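Local coordinates for protein cycloalternan-forming enzyme (Listeria monocytogenes serovar 1/2a, PDB 5F7U) that is a multidomain member of glycoside hydrolase family 31 that pairs a TIM barrel with several beta domains and binds glycans and magnesium ions, at residues Thr135-Ala140 with Ser146-Leu151; Trp543-Thr548 with Lys554-Arg559; Tyr704-Ala709 with Tyr841-Gly846. The protein carries 1 engineered substitution. All coordinates share one frame; numbering follows the deposited sequence. Where two conformers were deposited one is given.

Interaction 1. Residues Thr135-Ala140 with Ser146-Leu151; sequences TLNMTA and SPKLYL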
ATOM      1  N   THR A 135      22.177  24.821  16.199  1.00 16.02           N
ATOM      2  CA  THR A 135      21.212  25.168  17.245  1.00 16.14           C
ATOM      3  C   THR A 135      20.658  26.546  16.968  1.00 16.64           C
ATOM      4  O   THR A 135      21.423  27.502  16.783  1.00 17.02           O
ATOM      5  CB  THR A 135      21.899  25.211  18.625  1.00 16.62           C
ATOM      6  OG1 THR A 135      22.506  23.941  18.879  1.00 16.73           O
ATOM      7  CG2 THR A 135      20.909  25.584  19.762  1.00 16.72           C
ATOM      8  N   LEU A 136      19.334  26.665  16.984  1.00 16.36           N
ATOM      9  CA  LEU A 136      18.709  27.988  16.972  1.00 17.19           C
ATOM     10  C   LEU A 136      18.216  28.266  18.383  1.00 17.29           C
ATOM     11  O   LEU A 136      17.323  27.584  18.868  1.00 16.90           O
ATOM     12  CB  LEU A 136      17.547  28.026  15.968  1.00 17.44           C
ATOM     13  CG  LEU A 136      17.819  27.569  14.523  1.00 18.14           C
ATOM     14  CD1 LEU A 136      16.549  27.684  13.678  1.00 18.76           C
ATOM     15  CD2 LEU A 136      18.933  28.369  13.872  1.00 18.96           C
ATOM     16  N   ASN A 137      18.838  29.234  19.053  1.00 17.94           N
ATOM     17  CA  ASN A 137      18.397  29.657  20.379  1.00 18.33           C
ATOM     18  C   ASN A 137      17.234  30.606  20.206  1.00 18.38           C
ATOM     19  O   ASN A 137      17.329  31.569  19.433  1.00 18.43           O
ATOM     20  CB  ASN A 137      19.556  30.302  21.133  1.00 19.59           C
ATOM     21  CG  ASN A 137      20.619  29.292  21.516  1.00 20.06           C
ATOM     22  OD1 ASN A 137      20.348  28.350  22.258  1.00 20.58           O
ATOM     23  ND2 ASN A 137      21.825  29.490  21.029  1.00 20.38           N
ATOM     24  N   MET A 138      16.144  30.347  20.925  0.50 18.37           N
ATOM     25  CA  MET A 138      14.898  31.056  20.684  0.50 18.47           C
ATOM     26  C   MET A 138      14.304  31.703  21.922  0.50 18.87           C
ATOM     27  O   MET A 138      14.577  31.277  23.049  0.50 18.74           O
ATOM     28  CB  MET A 138      13.880  30.097  20.070  0.50 18.29           C
ATOM     29  CG  MET A 138      14.262  29.656  18.676  0.50 18.42           C
ATOM     30  SD  MET A 138      13.410  28.159  18.176  0.50 18.81           S
ATOM     31  CE  MET A 138      13.536  28.358  16.402  0.50 18.09           C
ATOM     32  N   THR A 139      13.502  32.742  21.696  1.00 19.04           N
ATOM     33  CA  THR A 139      12.621  33.281  22.746  1.00 19.55           C
ATOM     34  C   THR A 139      11.250  32.640  22.569  1.00 18.92           C
ATOM     35  O   THR A 139      10.965  32.046  21.525  1.00 18.37           O
ATOM     36  CB  THR A 139      12.488  34.803  22.714  1.00 20.43           C
ATOM     37  OG1 THR A 139      12.210  35.227  21.375  1.00 20.34           O
ATOM     38  CG2 THR A 139      13.768  35.443  23.214  1.00 21.20           C
ATOM     39  N   ALA A 140      10.426  32.736  23.603  1.00 19.20           N
ATOM     40  CA  ALA A 140       9.078  32.182  23.596  1.00 19.17           C
ATOM     41  C   ALA A 140       8.052  33.303  23.753  1.00 20.02           C
ATOM     42  O   ALA A 140       8.332  34.357  24.335  1.00 20.48           O
ATOM     43  CB  ALA A 140       8.927  31.151  24.707  1.00 19.04           C
ATOM     44  N   SER A 146      13.712  28.688  27.783  0.50 21.50           N
ATOM     45  CA  SER A 146      14.665  29.121  26.759  0.50 21.23           C
ATOM     46  C   SER A 146      14.759  28.063  25.661  0.50 20.20           C
ATOM     47  O   SER A 146      15.699  27.255  25.659  0.50 20.32           O
ATOM     48  CB  SER A 146      16.039  29.386  27.367  0.50 21.90           C
ATOM     49  OG  SER A 146      15.945  30.335  28.410  0.50 22.58           O
ATOM     50  N   PRO A 147      13.781  28.051  24.729  1.00 19.61           N
ATOM     51  CA  PRO A 147      13.750  26.979  23.709  1.00 18.45           C
ATOM     52  C   PRO A 147      14.951  26.925  22.777  1.00 18.19           C
ATOM     53  O   PRO A 147      15.597  27.945  22.511  1.00 18.01           O
ATOM     54  CB  PRO A 147      12.476  27.237  22.914  1.00 18.45           C
ATOM     55  CG  PRO A 147      11.964  28.559  23.331  1.00 19.26           C
ATOM     56  CD  PRO A 147      12.657  29.001  24.571  1.00 19.65           C
ATOM     57  N   LYS A 148      15.247  25.713  22.325  1.00 17.45           N
ATOM     58  CA  LYS A 148      16.280  25.494  21.315  1.00 17.45           C
ATOM     59  C   LYS A 148      15.707  24.604  20.251  1.00 16.44           C
ATOM     60  O   LYS A 148      15.115  23.569  20.570  1.00 16.03           O
ATOM     61  CB  LYS A 148      17.490  24.794  21.923  1.00 18.65           C
ATOM     62  CG  LYS A 148      18.288  25.674  22.882  1.00 20.55           C
ATOM     63  CD  LYS A 148      19.337  24.813  23.562  1.00 22.04           C
ATOM     64  CE  LYS A 148      20.032  25.543  24.704  1.00 24.37           C
ATOM     65  NZ  LYS A 148      21.187  26.314  24.171  1.00 26.01           N
ATOM     66  N   LEU A 149      15.871  25.020  18.993  1.00 15.56           N
ATOM     67  CA  LEU A 149      15.519  24.190  17.847  1.00 14.99           C
ATOM     68  C   LEU A 149      16.808  23.720  17.177  1.00 14.92           C
ATOM     69  O   LEU A 149      17.623  24.540  16.762  1.00 15.22           O
ATOM     70  CB  LEU A 149      14.671  24.965  16.854  1.00 15.04           C
ATOM     71  CG  LEU A 149      14.257  24.204  15.585  1.00 14.96           C
ATOM     72  CD1 LEU A 149      13.391  22.976  15.898  1.00 14.69           C
ATOM     73  CD2 LEU A 149      13.493  25.150  14.670  1.00 15.43           C
ATOM     74  N   TYR A 150      16.950  22.409  17.042  1.00 14.81           N
ATOM     75  CA  TYR A 150      18.145  21.824  16.446  1.00 15.29           C
ATOM     76  C   TYR A 150      17.866  21.359  15.039  1.00 15.13           C
ATOM     77  O   TYR A 150      16.876  20.671  14.802  1.00 14.91           O
ATOM     78  CB  TYR A 150      18.581  20.609  17.249  1.00 15.59           C
ATOM     79  CG  TYR A 150      18.966  20.947  18.643  1.00 16.51           C
ATOM     80  CD1 TYR A 150      20.262  21.373  18.940  1.00 17.29           C
ATOM     81  CD2 TYR A 150      18.048  20.813  19.681  1.00 16.84           C
ATOM     82  CE1 TYR A 150      20.620  21.675  20.245  1.00 18.11           C
ATOM     83  CE2 TYR A 150      18.403  21.114  20.989  1.00 17.86           C
ATOM     84  CZ  TYR A 150      19.676  21.551  21.255  1.00 18.06           C
ATOM     85  OH  TYR A 150      20.039  21.827  22.546  1.00 19.35           O
ATOM     86  N   LEU A 151      18.770  21.705  14.127  1.00 15.00           N
ATOM     87  CA  LEU A 151      18.661  21.293  12.731  1.00 14.79           C
ATOM     88  C   LEU A 151      19.827  20.378  12.424  1.00 14.84           C
ATOM     89  O   LEU A 151      20.962  20.680  12.778  1.00 14.79           O
ATOM     90  CB  LEU A 151      18.718  22.502  11.790  1.00 15.45           C
ATOM     91  CG  LEU A 151      17.859  23.733  12.080  1.00 16.07           C
ATOM     92  CD1 LEU A 151      18.089  24.806  11.028  1.00 16.96           C
ATOM     93  CD2 LEU A 151      16.383  23.374  12.137  1.00 15.69           C
TER
HETATM   94  O   HOH W   1      17.963  28.882  24.078  1.00 31.51           O

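Interaction 2. Residues Trp543-Thr548 with Lys554-Arg559; sequences WGRDTT and KGQEMR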
ATOM      1  N   TRP A 543      -5.320  -0.020  25.389  1.00 16.36           N
ATOM      2  CA  TRP A 543      -6.032   1.137  25.918  1.00 17.03           C
ATOM      3  C   TRP A 543      -5.485   1.488  27.304  1.00 17.85           C
ATOM      4  O   TRP A 543      -4.735   0.709  27.909  1.00 18.11           O
ATOM      5  CB  TRP A 543      -7.526   0.819  26.012  1.00 17.34           C
ATOM      6  CG  TRP A 543      -8.302   0.993  24.713  1.00 17.66           C
ATOM      7  CD1 TRP A 543      -8.829   2.163  24.225  1.00 17.34           C
ATOM      8  CD2 TRP A 543      -8.661  -0.027  23.775  1.00 17.60           C
ATOM      9  NE1 TRP A 543      -9.487   1.935  23.044  1.00 17.22           N
ATOM     10  CE2 TRP A 543      -9.410   0.600  22.745  1.00 17.53           C
ATOM     11  CE3 TRP A 543      -8.424  -1.410  23.703  1.00 17.63           C
ATOM     12  CZ2 TRP A 543      -9.922  -0.108  21.656  1.00 17.24           C
ATOM     13  CZ3 TRP A 543      -8.930  -2.113  22.637  1.00 17.70           C
ATOM     14  CH2 TRP A 543      -9.678  -1.461  21.617  1.00 17.59           C
ATOM     15  N   GLY A 544      -5.912   2.641  27.808  1.00 18.44           N
ATOM     16  CA  GLY A 544      -5.656   3.042  29.199  1.00 19.83           C
ATOM     17  C   GLY A 544      -4.373   3.844  29.258  1.00 20.89           C
ATOM     18  O   GLY A 544      -3.337   3.408  28.769  1.00 20.76           O
ATOM     19  N   ARG A 545      -4.433   5.013  29.879  1.00 21.19           N
ATOM     20  CA  ARG A 545      -3.238   5.851  29.995  1.00 22.51           C
ATOM     21  C   ARG A 545      -2.172   5.288  30.912  1.00 23.74           C
ATOM     22  O   ARG A 545      -0.978   5.489  30.693  1.00 24.34           O
ATOM     23  CB  ARG A 545      -3.627   7.201  30.511  1.00 23.15           C
ATOM     24  CG  ARG A 545      -4.331   7.977  29.464  1.00 23.03           C
ATOM     25  CD  ARG A 545      -3.767   9.366  29.502  1.00 23.27           C
ATOM     26  NE  ARG A 545      -4.540  10.184  28.604  1.00 22.48           N
ATOM     27  CZ  ARG A 545      -4.513  11.505  28.602  1.00 22.75           C
ATOM     28  NH1 ARG A 545      -3.760  12.159  29.485  1.00 22.98           N
ATOM     29  NH2 ARG A 545      -5.283  12.161  27.750  1.00 22.77           N
ATOM     30  N   ASP A 546      -2.602   4.582  31.943  1.00 24.62           N
ATOM     31  CA  ASP A 546      -1.662   4.111  32.958  1.00 26.18           C
ATOM     32  C   ASP A 546      -1.108   2.720  32.648  1.00 24.68           C
ATOM     33  O   ASP A 546      -0.264   2.189  33.395  1.00 24.77           O
ATOM     34  CB  ASP A 546      -2.342   4.168  34.322  1.00 29.50           C
ATOM     35  CG  ASP A 546      -2.592   5.601  34.780  1.00 33.06           C
ATOM     36  OD1 ASP A 546      -1.604   6.270  35.158  1.00 36.74           O
ATOM     37  OD2 ASP A 546      -3.763   6.067  34.769  1.00 34.78           O
ATOM     38  N   THR A 547      -1.579   2.134  31.540  1.00 22.52           N
ATOM     39  CA  THR A 547      -1.063   0.860  31.056  1.00 21.44           C
ATOM     40  C   THR A 547       0.442   1.003  30.827  1.00 21.33           C
ATOM     41  O   THR A 547       0.860   1.927  30.145  1.00 21.13           O
ATOM     42  CB  THR A 547      -1.800   0.437  29.768  1.00 20.56           C
ATOM     43  OG1 THR A 547      -3.197   0.389  30.067  1.00 20.32           O
ATOM     44  CG2 THR A 547      -1.315  -0.929  29.292  1.00 20.37           C
ATOM     45  N   THR A 548       1.232   0.121  31.445  1.00 21.38           N
ATOM     46  CA  THR A 548       2.695   0.285  31.493  1.00 21.49           C
ATOM     47  C   THR A 548       3.419  -0.936  30.935  1.00 21.08           C
ATOM     48  O   THR A 548       3.131  -2.069  31.336  1.00 21.37           O
ATOM     49  CB  THR A 548       3.178   0.539  32.942  1.00 22.57           C
ATOM     50  OG1 THR A 548       2.433   1.620  33.524  1.00 22.74           O
ATOM     51  CG2 THR A 548       4.698   0.868  32.980  1.00 22.86           C
ATOM     52  N   LYS A 554       4.177   4.056  28.358  1.00 20.24           N
ATOM     53  CA  LYS A 554       2.802   3.875  28.791  1.00 20.08           C
ATOM     54  C   LYS A 554       1.827   3.854  27.610  1.00 19.02           C
ATOM     55  O   LYS A 554       2.241   3.849  26.446  1.00 18.44           O
ATOM     56  CB  LYS A 554       2.451   4.864  29.912  1.00 21.02           C
ATOM     57  CG  LYS A 554       3.219   4.506  31.191  1.00 23.02           C
ATOM     58  CD  LYS A 554       3.004   5.478  32.329  1.00 24.86           C
ATOM     59  CE  LYS A 554       3.795   5.020  33.552  1.00 26.49           C
ATOM     60  NZ  LYS A 554       3.280   5.643  34.801  1.00 28.57           N
ATOM     61  N   GLY A 555       0.537   3.787  27.910  1.00 18.73           N
ATOM     62  CA  GLY A 555      -0.466   3.456  26.888  1.00 18.10           C
ATOM     63  C   GLY A 555      -0.584   4.460  25.762  1.00 17.68           C
ATOM     64  O   GLY A 555      -0.888   4.070  24.634  1.00 17.70           O
ATOM     65  N   GLN A 556      -0.382   5.744  26.043  1.00 17.88           N
ATOM     66  CA  GLN A 556      -0.452   6.751  24.975  1.00 17.70           C
ATOM     67  C   GLN A 556       0.628   6.542  23.934  1.00 17.58           C
ATOM     68  O   GLN A 556       0.372   6.659  22.738  1.00 17.57           O
ATOM     69  CB  GLN A 556      -0.319   8.158  25.533  1.00 18.70           C
ATOM     70  CG  GLN A 556      -1.573   8.618  26.235  1.00 19.80           C
ATOM     71  CD  GLN A 556      -1.301   9.871  27.023  1.00 21.01           C
ATOM     72  OE1 GLN A 556      -0.688   9.814  28.086  1.00 22.22           O
ATOM     73  NE2 GLN A 556      -1.736  11.010  26.505  1.00 21.50           N
ATOM     74  N   GLU A 557       1.831   6.258  24.405  1.00 17.91           N
ATOM     75  CA  GLU A 557       2.968   6.097  23.513  1.00 18.20           C
ATOM     76  C   GLU A 557       2.923   4.753  22.801  1.00 17.78           C
ATOM     77  O   GLU A 557       3.350   4.627  21.648  1.00 17.74           O
ATOM     78  CB  GLU A 557       4.273   6.225  24.300  1.00 19.49           C
ATOM     79  CG  GLU A 557       5.446   6.535  23.379  1.00 20.42           C
ATOM     80  CD  GLU A 557       6.689   6.974  24.107  1.00 21.85           C
ATOM     81  OE1 GLU A 557       6.732   6.937  25.350  1.00 23.11           O
ATOM     82  OE2 GLU A 557       7.647   7.360  23.403  1.00 23.15           O
ATOM     83  N   MET A 558       2.404   3.750  23.491  1.00 17.28           N
ATOM     84  CA  MET A 558       2.500   2.379  23.010  1.00 16.87           C
ATOM     85  C   MET A 558       1.349   1.911  22.148  1.00 16.06           C
ATOM     86  O   MET A 558       1.529   0.925  21.426  1.00 15.98           O
ATOM     87  CB  MET A 558       2.703   1.410  24.177  1.00 17.63           C
ATOM     88  CG  MET A 558       4.154   1.322  24.638  1.00 18.71           C
ATOM     89  SD  MET A 558       5.297   0.702  23.384  1.00 19.32           S
ATOM     90  CE  MET A 558       4.622  -0.923  23.001  1.00 18.34           C
ATOM     91  N   ARG A 559       0.194   2.578  22.199  1.00 15.19           N
ATOM     92  CA  ARG A 559      -0.941   2.088  21.403  1.00 14.94           C
ATOM     93  C   ARG A 559      -0.578   1.852  19.917  1.00 14.37           C
ATOM     94  O   ARG A 559      -0.836   0.753  19.390  1.00 14.16           O
ATOM     95  CB  ARG A 559      -2.197   2.955  21.509  1.00 15.13           C
ATOM     96  CG  ARG A 559      -3.293   2.365  20.623  1.00 15.13           C
ATOM     97  CD  ARG A 559      -4.610   3.042  20.798  1.00 15.60           C
ATOM     98  NE  ARG A 559      -5.598   2.506  19.856  1.00 14.96           N
ATOM     99  CZ  ARG A 559      -6.429   1.498  20.095  1.00 15.31           C
ATOM    100  NH1 ARG A 559      -6.412   0.824  21.264  1.00 15.35           N
ATOM    101  NH2 ARG A 559      -7.289   1.146  19.136  1.00 14.96           N
TER
HETATM  102  O   HOH W   2       0.186   7.206  28.800  1.00 22.77           O

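Interaction 3. Residues Tyr704-Ala709 with Tyr841-Gly846; sequences YIYTAA and YDDVNG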
ATOM      1  N   TYR A 704       8.610 -10.413 -13.418  1.00 14.11           N
ATOM      2  CA  TYR A 704       8.487  -8.954 -13.346  1.00 13.95           C
ATOM      3  C   TYR A 704       8.009  -8.522 -11.959  1.00 13.34           C
ATOM      4  O   TYR A 704       8.580  -7.601 -11.358  1.00 13.19           O
ATOM      5  CB  TYR A 704       7.504  -8.484 -14.429  1.00 14.15           C
ATOM      6  CG  TYR A 704       7.072  -7.031 -14.372  1.00 14.24           C
ATOM      7  CD1 TYR A 704       7.841  -6.039 -14.980  1.00 14.58           C
ATOM      8  CD2 TYR A 704       5.873  -6.654 -13.734  1.00 14.17           C
ATOM      9  CE1 TYR A 704       7.445  -4.705 -14.961  1.00 14.81           C
ATOM     10  CE2 TYR A 704       5.476  -5.305 -13.668  1.00 14.21           C
ATOM     11  CZ  TYR A 704       6.260  -4.349 -14.302  1.00 14.37           C
ATOM     12  OH  TYR A 704       5.897  -3.014 -14.282  1.00 14.51           O
ATOM     13  N   ILE A 705       6.953  -9.179 -11.473  1.00 12.90           N
ATOM     14  CA  ILE A 705       6.389  -8.877 -10.146  1.00 12.72           C
ATOM     15  C   ILE A 705       7.429  -9.066  -9.044  1.00 12.93           C
ATOM     16  O   ILE A 705       7.576  -8.212  -8.160  1.00 12.30           O
ATOM     17  CB  ILE A 705       5.125  -9.730  -9.875  1.00 12.65           C
ATOM     18  CG1 ILE A 705       4.000  -9.312 -10.854  1.00 12.39           C
ATOM     19  CG2 ILE A 705       4.684  -9.646  -8.399  1.00 12.64           C
ATOM     20  CD1 ILE A 705       2.788 -10.244 -10.824  1.00 12.50           C
ATOM     21  N   TYR A 706       8.182 -10.161  -9.121  1.00 13.48           N
ATOM     22  CA  TYR A 706       9.139 -10.436  -8.058  1.00 13.92           C
ATOM     23  C   TYR A 706      10.346  -9.514  -8.139  1.00 14.37           C
ATOM     24  O   TYR A 706      10.906  -9.130  -7.110  1.00 14.54           O
ATOM     25  CB  TYR A 706       9.545 -11.911  -8.040  1.00 14.28           C
ATOM     26  CG  TYR A 706      10.201 -12.331  -6.742  1.00 14.52           C
ATOM     27  CD1 TYR A 706       9.602 -12.037  -5.492  1.00 14.38           C
ATOM     28  CD2 TYR A 706      11.426 -12.997  -6.741  1.00 14.98           C
ATOM     29  CE1 TYR A 706      10.199 -12.408  -4.304  1.00 14.67           C
ATOM     30  CE2 TYR A 706      12.029 -13.394  -5.546  1.00 15.37           C
ATOM     31  CZ  TYR A 706      11.421 -13.090  -4.335  1.00 15.12           C
ATOM     32  OH  TYR A 706      12.039 -13.474  -3.162  1.00 15.40           O
ATOM     33  N   THR A 707      10.743  -9.133  -9.360  1.00 14.20           N
ATOM     34  CA  THR A 707      11.788  -8.112  -9.480  1.00 14.38           C
ATOM     35  C   THR A 707      11.305  -6.804  -8.851  1.00 13.99           C
ATOM     36  O   THR A 707      12.084  -6.113  -8.183  1.00 14.27           O
ATOM     37  CB  THR A 707      12.225  -7.905 -10.946  1.00 14.72           C
ATOM     38  OG1 THR A 707      12.744  -9.136 -11.445  1.00 15.02           O
ATOM     39  CG2 THR A 707      13.337  -6.843 -11.072  1.00 15.04           C
ATOM     40  N   ALA A 708      10.033  -6.469  -9.061  1.00 13.68           N
ATOM     41  CA  ALA A 708       9.480  -5.259  -8.423  1.00 13.38           C
ATOM     42  C   ALA A 708       9.479  -5.382  -6.899  1.00 13.69           C
ATOM     43  O   ALA A 708       9.752  -4.405  -6.200  1.00 13.94           O
ATOM     44  CB  ALA A 708       8.080  -4.944  -8.940  1.00 12.86           C
ATOM     45  N   ALA A 709       9.212  -6.581  -6.389  1.00 13.79           N
ATOM     46  CA  ALA A 709       9.257  -6.813  -4.938  1.00 14.25           C
ATOM     47  C   ALA A 709      10.668  -6.541  -4.379  1.00 15.11           C
ATOM     48  O   ALA A 709      10.824  -5.907  -3.328  1.00 15.10           O
ATOM     49  CB  ALA A 709       8.808  -8.231  -4.610  1.00 14.21           C
ATOM     50  N   TYR A 841      15.899  -9.559 -11.556  1.00 18.39           N
ATOM     51  CA  TYR A 841      16.243 -10.393 -10.415  1.00 18.77           C
ATOM     52  C   TYR A 841      15.937 -11.850 -10.716  1.00 19.55           C
ATOM     53  O   TYR A 841      14.778 -12.283 -10.665  1.00 19.31           O
ATOM     54  CB  TYR A 841      15.456  -9.932  -9.192  1.00 18.16           C
ATOM     55  CG  TYR A 841      15.787 -10.649  -7.900  1.00 18.85           C
ATOM     56  CD1 TYR A 841      17.114 -10.841  -7.490  1.00 19.27           C
ATOM     57  CD2 TYR A 841      14.760 -11.094  -7.064  1.00 18.47           C
ATOM     58  CE1 TYR A 841      17.404 -11.490  -6.294  1.00 20.10           C
ATOM     59  CE2 TYR A 841      15.035 -11.731  -5.863  1.00 18.81           C
ATOM     60  CZ  TYR A 841      16.350 -11.928  -5.485  1.00 19.62           C
ATOM     61  OH  TYR A 841      16.605 -12.560  -4.296  1.00 20.60           O
ATOM     62  N   ASP A 842      16.982 -12.606 -11.029  1.00 20.31           N
ATOM     63  CA  ASP A 842      16.794 -13.964 -11.496  1.00 21.28           C
ATOM     64  C   ASP A 842      16.814 -14.924 -10.290  1.00 22.03           C
ATOM     65  O   ASP A 842      17.833 -15.554  -9.992  1.00 22.79           O
ATOM     66  CB  ASP A 842      17.846 -14.274 -12.564  1.00 21.77           C
ATOM     67  CG  ASP A 842      17.707 -15.659 -13.168  1.00 22.38           C
ATOM     68  OD1 ASP A 842      16.775 -16.405 -12.825  1.00 22.36           O
ATOM     69  OD2 ASP A 842      18.571 -15.994 -13.992  1.00 23.45           O
ATOM     70  N   ASP A 843      15.663 -15.015  -9.617  1.00 22.03           N
ATOM     71  CA  ASP A 843      15.502 -15.810  -8.385  1.00 23.30           C
ATOM     72  C   ASP A 843      15.720 -17.305  -8.627  1.00 23.76           C
ATOM     73  O   ASP A 843      16.169 -18.026  -7.725  1.00 25.16           O
ATOM     74  CB  ASP A 843      14.099 -15.599  -7.775  1.00 23.28           C
ATOM     75  CG  ASP A 843      13.937 -16.259  -6.400  1.00 25.04           C
ATOM     76  OD1 ASP A 843      14.766 -16.005  -5.494  1.00 25.72           O
ATOM     77  OD2 ASP A 843      12.968 -17.034  -6.201  1.00 25.90           O
ATOM     78  N   VAL A 844      15.382 -17.775  -9.826  1.00 23.54           N
ATOM     79  CA  VAL A 844      15.547 -19.191 -10.186  1.00 24.43           C
ATOM     80  C   VAL A 844      17.021 -19.586 -10.115  1.00 25.54           C
ATOM     81  O   VAL A 844      17.351 -20.704  -9.701  1.00 26.48           O
ATOM     82  CB  VAL A 844      14.862 -19.513 -11.550  1.00 24.15           C
ATOM     83  CG1 VAL A 844      15.328 -20.835 -12.179  1.00 24.60           C
ATOM     84  CG2 VAL A 844      13.346 -19.528 -11.372  1.00 23.86           C
ATOM     85  N   ASN A 845      17.893 -18.651 -10.479  1.00 25.91           N
ATOM     86  CA  ASN A 845      19.315 -18.910 -10.611  1.00 27.37           C
ATOM     87  C   ASN A 845      20.170 -18.139  -9.601  1.00 28.14           C
ATOM     88  O   ASN A 845      21.086 -17.398  -9.977  1.00 29.17           O
ATOM     89  CB  ASN A 845      19.758 -18.647 -12.054  1.00 27.23           C
ATOM     90  CG  ASN A 845      18.997 -19.490 -13.063  1.00 27.06           C
ATOM     91  OD1 ASN A 845      18.207 -18.971 -13.860  1.00 26.55           O
ATOM     92  ND2 ASN A 845      19.236 -20.787 -13.046  1.00 27.00           N
ATOM     93  N   GLY A 846      19.855 -18.322  -8.323  1.00 28.81           N
ATOM     94  CA  GLY A 846      20.694 -17.841  -7.218  1.00 29.96           C
ATOM     95  C   GLY A 846      20.573 -16.353  -6.944  1.00 29.69           C
ATOM     96  O   GLY A 846      21.412 -15.777  -6.244  1.00 30.48           O
TER
HETATM   97  O   HOH W   3      14.672 -14.130  -3.046  1.00 22.10           O

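Interaction 1. Residues Thr135-Ala140 with Ser146-Leu151
L136 and L149 form the hydrogen-bonded pair at the heart of an antiparallel beta hairpin, whose two strand segments run at 164° to one another. L136 N reaches L149 O at 2.7 Å, and the return bond from L149 N to L136 O measures 2.9 Å. A third backbone bond, M138 N to P147 O at 2.9 Å, continues the pairing to the residue just before the second strand begins at K148. T135-Y150 and N137-K148 are the non-hydrogen-bonded pairs.

On the face bearing N137 and K148 the contact is polar. K148 lies alongside N137, then bends at its last torsion (chi4 -87°), which brings NZ to 2.9 Å from N137 OD1, in the plane of the amide carbonyl. A water lies 3.0 Å from N137 OD1 and 3.0 Å from P147 O, placed to donate to either, but it cannot serve every acceptor around it, so neither bond is certain. T135 shares this face: its OG1 comes obliquely to the Y150 ring, 3.2 Å from CE1, while Y150 OH bonds to E169 O.

The opposite face is apolar. L149 sets CG anti to its backbone N (chi1 179°) and runs alongside L136, with its CD2 against CD1 of L136. The CD1 atoms of L136 and L151 also touch. M138 crosses L149 obliquely, CE lying 3.6 Å from CB of L149; M138 has two conformers, so this contact is less certain. A140 CB packs on P147 CG.

The hairpin is flanked on one side by strand 106-129, bonded through T135, N137 and T139, and on the other by strand 158-164. Its leucine face packs against strands 194-200 and 203-209, with I198, Y203 and M205 among the residues met.

Interaction 2. Residues Trp543-Thr548 with Lys554-Arg559
R559 brings its guanidinium, NH1 foremost, over one face of the W543 indole, a cation-pi contact within the family 31 TIM barrel, where the loop after barrel strand 534-536 folds back on the start of helix 555-577. R559 CZ stands 4.4 Å from the centroid of the six-membered ring of W543. NH1 sits above the centre of the indole, 3.4 Å from W543 CE2. The two planes are 49° apart, so the guanidinium is tilted instead of lying flat. An all-extended arginine chain (chi1 179°) spans the gap. Bonds from R559 NH1 to V542 O and from NH2 to V271 O hold its head group, while W543 NE1 bonds to D16.

R545 and Q556 make a second flat contact, this one truly stacked: amide and guanidinium planes are only 14° apart, and Q556 NE2 lies over the centre of the R545 group, 3.5 Å from CZ. Salt bridges to D15 and D29 anchor the arginine, joining this loop to the N-terminal part of the chain.

Water bridges the same two residues. It donates to R545 O at 2.8 Å and to Q556 OE1 at 2.8 Å, and accepts from Q556 N at 3.2 Å, which gives this amide in the first helical turn a partner.

Backbone contacts are close at the helix start, where K554 is the N-cap residue and T548 and K554 form a single bridge. G555 CA directs a C-H at G544 O, 3.4 Å away. The aliphatic chain of K554 runs alongside T548 OG1. Within the loop, T548 OG1 donates to D546 O from above the carbonyl plane, whereas T547 OG1 donates to W543 O in plane, on a lone pair, at 2.7 Å.

Interaction 3. Residues Tyr704-Ala709 with Tyr841-Gly846
The rings of Y706 and Y841 meet obliquely, centroids 5.6 Å apart and planes at 39°, where helix 702-715 packs against strand 835-842, an outermost strand of a six-stranded antiparallel sheet. Y706 CE2 comes to the edge of the Y841 ring, near its plane, 3.4 Å from Y841 CE2. Y841 also makes a cation-pi contact with K710, one helical turn beyond Y706. The D843 carboxylate approaches Y706 obliquely, CG lying 3.5 Å from CE2 of that tyrosine with the planes 66° apart. Y841 holds CG opposite its backbone N (chi1 -176°); with CB already directed at the helix, this puts CE2 against Y706. After an inverse gamma turn at D842, the side chain of D843 leaves the backbone toward the helix.

A single water joins the three polar ends. It donates to Y706 OH at 2.7 Å and to D843 OD1 at 3.1 Å, and lies 2.8 Å from Y841 OH in a bond of undecided direction. Y706 OH is further bonded to L360 O.

The one direct hydrogen bond uses T707, whose OG1 also pairs with P703 O of its own helix: Y841 N donates to T707 OG1 at 3.2 Å.

Overall arrangement
From the N terminus the three contacts follow in series, neither nested nor crossing. Interaction 1 closes the short loop between strands 134-140 and 148-153 into a beta hairpin among the N-terminal strands. Interaction 2 bridges only five residues, folding a loop of the TIM barrel onto the helix that follows it; its nearest atoms are about 17 Å from those of interaction 1. Interaction 3 is long-range: 131 residues separate its segments, and it ties helix 702-715, the third helix after the last barrel strand, to a beta sheet beyond the barrel, formed by strands between 835 and 934. Its centre lies about 49 Å from that of interaction 1 and 42 Å from that of interaction 2.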